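Local coordinates for protein blood group a-and b-cleaving endo-beta-galactosidase (Streptococcus pneumoniae, PDB 2YGL) that comes from a family 98 endo-beta-galactosidase that cleaves blood group A and B antigens, and holds its tandem CBM51 modules, which probably bind carbohydrate, at residues 108-121 and 133-145. Residues are numbered along the deposited sequence; the frame is centred on the assembly and turned at random.
Sequences IEIDGKVVYSSSVT and QFISVTIPQNAKK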
# COMPACT_ATOMS: atom_id res chain seq x y z
N ILE A 108 -7.99 17.96 14.80
CA ILE A 108 -8.02 17.11 13.63
C ILE A 108 -8.96 15.94 13.92
O ILE A 108 -8.84 15.28 14.96
CB ILE A 108 -6.61 16.60 13.22
CG1 ILE A 108 -5.64 17.78 13.00
CG2 ILE A 108 -6.69 15.70 11.97
CD1 ILE A 108 -6.02 18.75 11.87
N GLU A 109 -9.89 15.71 13.01
CA GLU A 109 -10.93 14.71 13.17
C GLU A 109 -10.91 13.74 11.99
O GLU A 109 -10.80 14.17 10.84
CB GLU A 109 -12.29 15.40 13.27
CG GLU A 109 -13.47 14.50 13.59
CD GLU A 109 -14.76 15.29 13.81
OE1 GLU A 109 -14.81 16.10 14.75
OE2 GLU A 109 -15.71 15.09 13.03
N ILE A 110 -11.01 12.45 12.29
CA ILE A 110 -11.15 11.42 11.26
C ILE A 110 -12.40 10.59 11.53
O ILE A 110 -12.51 9.95 12.59
CB ILE A 110 -9.90 10.50 11.17
CG1 ILE A 110 -8.65 11.30 10.79
CG2 ILE A 110 -10.14 9.37 10.15
CD1 ILE A 110 -7.34 10.55 10.98
N ASP A 111 -13.33 10.61 10.58
CA ASP A 111 -14.59 9.85 10.65
C ASP A 111 -15.33 10.00 11.99
O ASP A 111 -15.77 9.01 12.58
CB ASP A 111 -14.35 8.37 10.32
CG ASP A 111 -13.76 8.17 8.93
OD1 ASP A 111 -14.11 8.93 8.00
OD2 ASP A 111 -12.96 7.23 8.76
N GLY A 112 -15.45 11.24 12.46
CA GLY A 112 -16.18 11.54 13.69
C GLY A 112 -15.35 11.44 14.97
O GLY A 112 -15.85 11.76 16.05
N LYS A 113 -14.11 10.99 14.84
CA LYS A 113 -13.21 10.83 15.98
C LYS A 113 -12.14 11.92 16.02
O LYS A 113 -11.39 12.09 15.06
CB LYS A 113 -12.53 9.45 15.95
CG LYS A 113 -13.19 8.38 16.82
CD LYS A 113 -14.49 7.86 16.22
CE LYS A 113 -15.00 6.66 16.99
NZ LYS A 113 -16.31 6.20 16.46
N VAL A 114 -12.07 12.64 17.14
CA VAL A 114 -11.00 13.62 17.36
C VAL A 114 -9.68 12.87 17.54
O VAL A 114 -9.50 12.14 18.53
CB VAL A 114 -11.29 14.52 18.59
CG1 VAL A 114 -10.10 15.44 18.88
CG2 VAL A 114 -12.55 15.34 18.37
N VAL A 115 -8.78 13.03 16.59
CA VAL A 115 -7.49 12.34 16.63
C VAL A 115 -6.35 13.24 17.10
O VAL A 115 -5.27 12.76 17.46
CB VAL A 115 -7.14 11.63 15.29
CG1 VAL A 115 -8.08 10.45 15.06
CG2 VAL A 115 -7.19 12.61 14.11
N TYR A 116 -6.61 14.55 17.11
CA TYR A 116 -5.72 15.53 17.72
C TYR A 116 -6.52 16.72 18.24
O TYR A 116 -7.45 17.20 17.57
CB TYR A 116 -4.63 16.01 16.76
CG TYR A 116 -3.86 17.20 17.29
CD1 TYR A 116 -4.30 18.51 17.04
CD2 TYR A 116 -2.70 17.04 18.05
CE1 TYR A 116 -3.61 19.61 17.54
CE2 TYR A 116 -2.01 18.13 18.55
CZ TYR A 116 -2.47 19.41 18.29
OH TYR A 116 -1.78 20.50 18.78
N SER A 117 -6.15 17.20 19.42
CA SER A 117 -6.69 18.44 19.96
C SER A 117 -5.57 19.25 20.60
O SER A 117 -4.75 18.71 21.34
CB SER A 117 -7.79 18.16 20.99
OG SER A 117 -8.33 19.37 21.49
N SER A 118 -5.55 20.55 20.31
CA SER A 118 -4.55 21.46 20.87
C SER A 118 -4.79 21.75 22.36
O SER A 118 -3.94 22.36 23.01
CB SER A 118 -4.50 22.77 20.07
OG SER A 118 -5.74 23.46 20.13
N SER A 119 -5.93 21.32 22.88
CA SER A 119 -6.31 21.54 24.29
C SER A 119 -5.33 20.95 25.28
O SER A 119 -5.14 21.49 26.37
CB SER A 119 -7.70 20.97 24.56
OG SER A 119 -8.67 21.57 23.73
N VAL A 120 -4.73 19.82 24.90
CA VAL A 120 -3.79 19.08 25.75
C VAL A 120 -2.56 19.92 26.11
O VAL A 120 -2.22 20.08 27.29
CB VAL A 120 -3.37 17.74 25.07
CG1 VAL A 120 -2.38 16.96 25.93
CG2 VAL A 120 -4.59 16.88 24.77
N THR A 121 -1.91 20.47 25.09
CA THR A 121 -0.69 21.25 25.28
C THR A 121 -0.97 22.76 25.39
O THR A 121 -0.20 23.50 25.99
CB THR A 121 0.32 21.01 24.14
OG1 THR A 121 -0.27 21.37 22.89
CG2 THR A 121 0.74 19.54 24.09
N GLN A 133 2.74 24.26 16.78
CA GLN A 133 2.66 22.87 17.22
C GLN A 133 2.71 21.95 16.01
O GLN A 133 2.04 22.20 15.01
CB GLN A 133 1.39 22.61 18.03
CG GLN A 133 1.36 23.26 19.41
CD GLN A 133 2.26 22.56 20.42
OE1 GLN A 133 2.63 21.40 20.25
NE2 GLN A 133 2.62 23.27 21.48
N PHE A 134 3.51 20.88 16.11
CA PHE A 134 3.61 19.87 15.06
C PHE A 134 2.65 18.72 15.35
O PHE A 134 2.64 18.16 16.45
CB PHE A 134 5.05 19.35 14.95
CG PHE A 134 5.23 18.28 13.90
CD1 PHE A 134 5.09 18.56 12.55
CD2 PHE A 134 5.58 16.98 14.28
CE1 PHE A 134 5.26 17.57 11.58
CE2 PHE A 134 5.76 15.98 13.32
CZ PHE A 134 5.60 16.28 11.97
N ILE A 135 1.83 18.39 14.35
CA ILE A 135 0.88 17.29 14.46
C ILE A 135 1.36 16.11 13.62
O ILE A 135 1.73 16.27 12.46
CB ILE A 135 -0.55 17.70 13.98
CG1 ILE A 135 -1.07 18.91 14.77
CG2 ILE A 135 -1.52 16.52 14.10
CD1 ILE A 135 -2.34 19.51 14.20
N SER A 136 1.36 14.93 14.24
CA SER A 136 1.60 13.68 13.52
C SER A 136 0.65 12.62 14.06
O SER A 136 0.83 12.11 15.17
CB SER A 136 3.06 13.24 13.65
OG SER A 136 3.35 12.20 12.74
N VAL A 137 -0.38 12.31 13.28
CA VAL A 137 -1.39 11.32 13.68
C VAL A 137 -1.46 10.15 12.70
O VAL A 137 -1.28 10.32 11.49
CB VAL A 137 -2.80 11.94 13.86
CG1 VAL A 137 -2.86 12.80 15.11
CG2 VAL A 137 -3.23 12.73 12.62
N THR A 138 -1.71 8.96 13.24
CA THR A 138 -1.91 7.76 12.43
C THR A 138 -3.31 7.77 11.83
O THR A 138 -4.28 8.13 12.50
CB THR A 138 -1.69 6.47 13.27
OG1 THR A 138 -0.48 6.59 14.03
CG2 THR A 138 -1.59 5.25 12.37
N ILE A 139 -3.41 7.39 10.57
CA ILE A 139 -4.69 7.25 9.88
C ILE A 139 -5.07 5.77 9.81
O ILE A 139 -4.27 4.96 9.35
CB ILE A 139 -4.64 7.89 8.47
CG1 ILE A 139 -4.58 9.42 8.58
CG2 ILE A 139 -5.84 7.46 7.62
CD1 ILE A 139 -4.19 10.12 7.30
N PRO A 140 -6.28 5.42 10.29
CA PRO A 140 -6.77 4.04 10.21
C PRO A 140 -6.93 3.60 8.76
O PRO A 140 -7.30 4.41 7.91
CB PRO A 140 -8.14 4.11 10.90
CG PRO A 140 -8.09 5.34 11.74
CD PRO A 140 -7.25 6.30 10.97
N GLN A 141 -6.65 2.32 8.49
CA GLN A 141 -6.67 1.78 7.13
C GLN A 141 -8.02 1.99 6.44
O GLN A 141 -8.08 2.16 5.22
CB GLN A 141 -6.30 0.29 7.14
CG GLN A 141 -5.90 -0.27 5.78
CD GLN A 141 -5.56 -1.76 5.82
OE1 GLN A 141 -5.60 -2.40 6.88
NE2 GLN A 141 -5.23 -2.32 4.66
N ASN A 142 -9.08 1.99 7.23
CA ASN A 142 -10.45 2.13 6.75
C ASN A 142 -10.93 3.58 6.55
O ASN A 142 -12.04 3.80 6.07
CB ASN A 142 -11.40 1.42 7.71
CG ASN A 142 -10.96 1.53 9.16
OD1 ASN A 142 -10.18 0.71 9.65
ND2 ASN A 142 -11.45 2.56 9.85
N ALA A 143 -10.09 4.55 6.93
CA ALA A 143 -10.50 5.97 7.00
C ALA A 143 -11.07 6.53 5.70
O ALA A 143 -10.56 6.26 4.61
CB ALA A 143 -9.35 6.83 7.49
N LYS A 144 -12.13 7.34 5.84
CA LYS A 144 -12.84 7.91 4.70
C LYS A 144 -12.77 9.44 4.64
O LYS A 144 -12.71 10.02 3.55
CB LYS A 144 -14.31 7.46 4.71
CG LYS A 144 -14.52 5.99 4.34
CD LYS A 144 -15.95 5.53 4.61
CE LYS A 144 -16.17 4.09 4.17
NZ LYS A 144 -15.31 3.12 4.91
N LYS A 145 -12.75 10.08 5.81
CA LYS A 145 -12.86 11.53 5.89
C LYS A 145 -11.94 12.12 6.96
O LYS A 145 -12.00 11.71 8.13
CB LYS A 145 -14.31 11.93 6.17
CG LYS A 145 -14.62 13.41 6.01
CD LYS A 145 -16.03 13.70 6.50
CE LYS A 145 -16.51 15.05 6.02
NZ LYS A 145 -17.96 15.24 6.35
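Two sheets of a beta-sandwich meet where the hairpin of strands 105-110 and 113-117 packs over edge strand 133-138, and the Tyr-116 ring lies over Ile-135 in the apolar part of that interface. The strand axes of 113-117 and 133-138 approach to 7.6 Å at 149°, too far for the two to pair; they belong to different sheets and share no backbone hydrogen bond, so they meet through side chains. Ile-135 CG1 sits 3.7 Å from the centroid of the Tyr-116 ring and 7° off its normal, a CH-pi contact over the face, while CD1 of the same isoleucine reaches Tyr-116 CE1 at 3.6 Å. With Tyr-116 CG anti to the backbone N, the ring runs on toward Gln-133; its OH is buried there and finds no polar partner in the model. Val-137 CG1 packs against Tyr-116 CB, and Ile-108 CG1 against Ile-135 CD1. Val-115 and Tyr-116 both donate their backbone N to Ile-108 O, a classic beta bulge that turns both side chains toward strand 133-138.

Further along, Ile-110 spans the gap with two branches: CD1 meets Ile-139 CG1 at 3.8 Å, and CG2 touches Ala-143 CB. The polar end lies at the type I' turn Ile-110 to Lys-113. Asp-111 OD2 accepts Lys-144 N at 3.0 Å through its syn lone pair, whereas OD1 takes Lys-145 N at 2.8 Å from 27° out of the carboxylate plane. Asp-111 N returns a bond to Lys-145 O (3.0 Å), tying the turn to the chain entering strand 145-151, the hairpin's neighbour in its own sheet. Strand 133-138 pairs with 82-87 in one antiparallel sheet and the hairpin edges the other, the two-sheet beta-sandwich of a CBM51 (NPCBM) module.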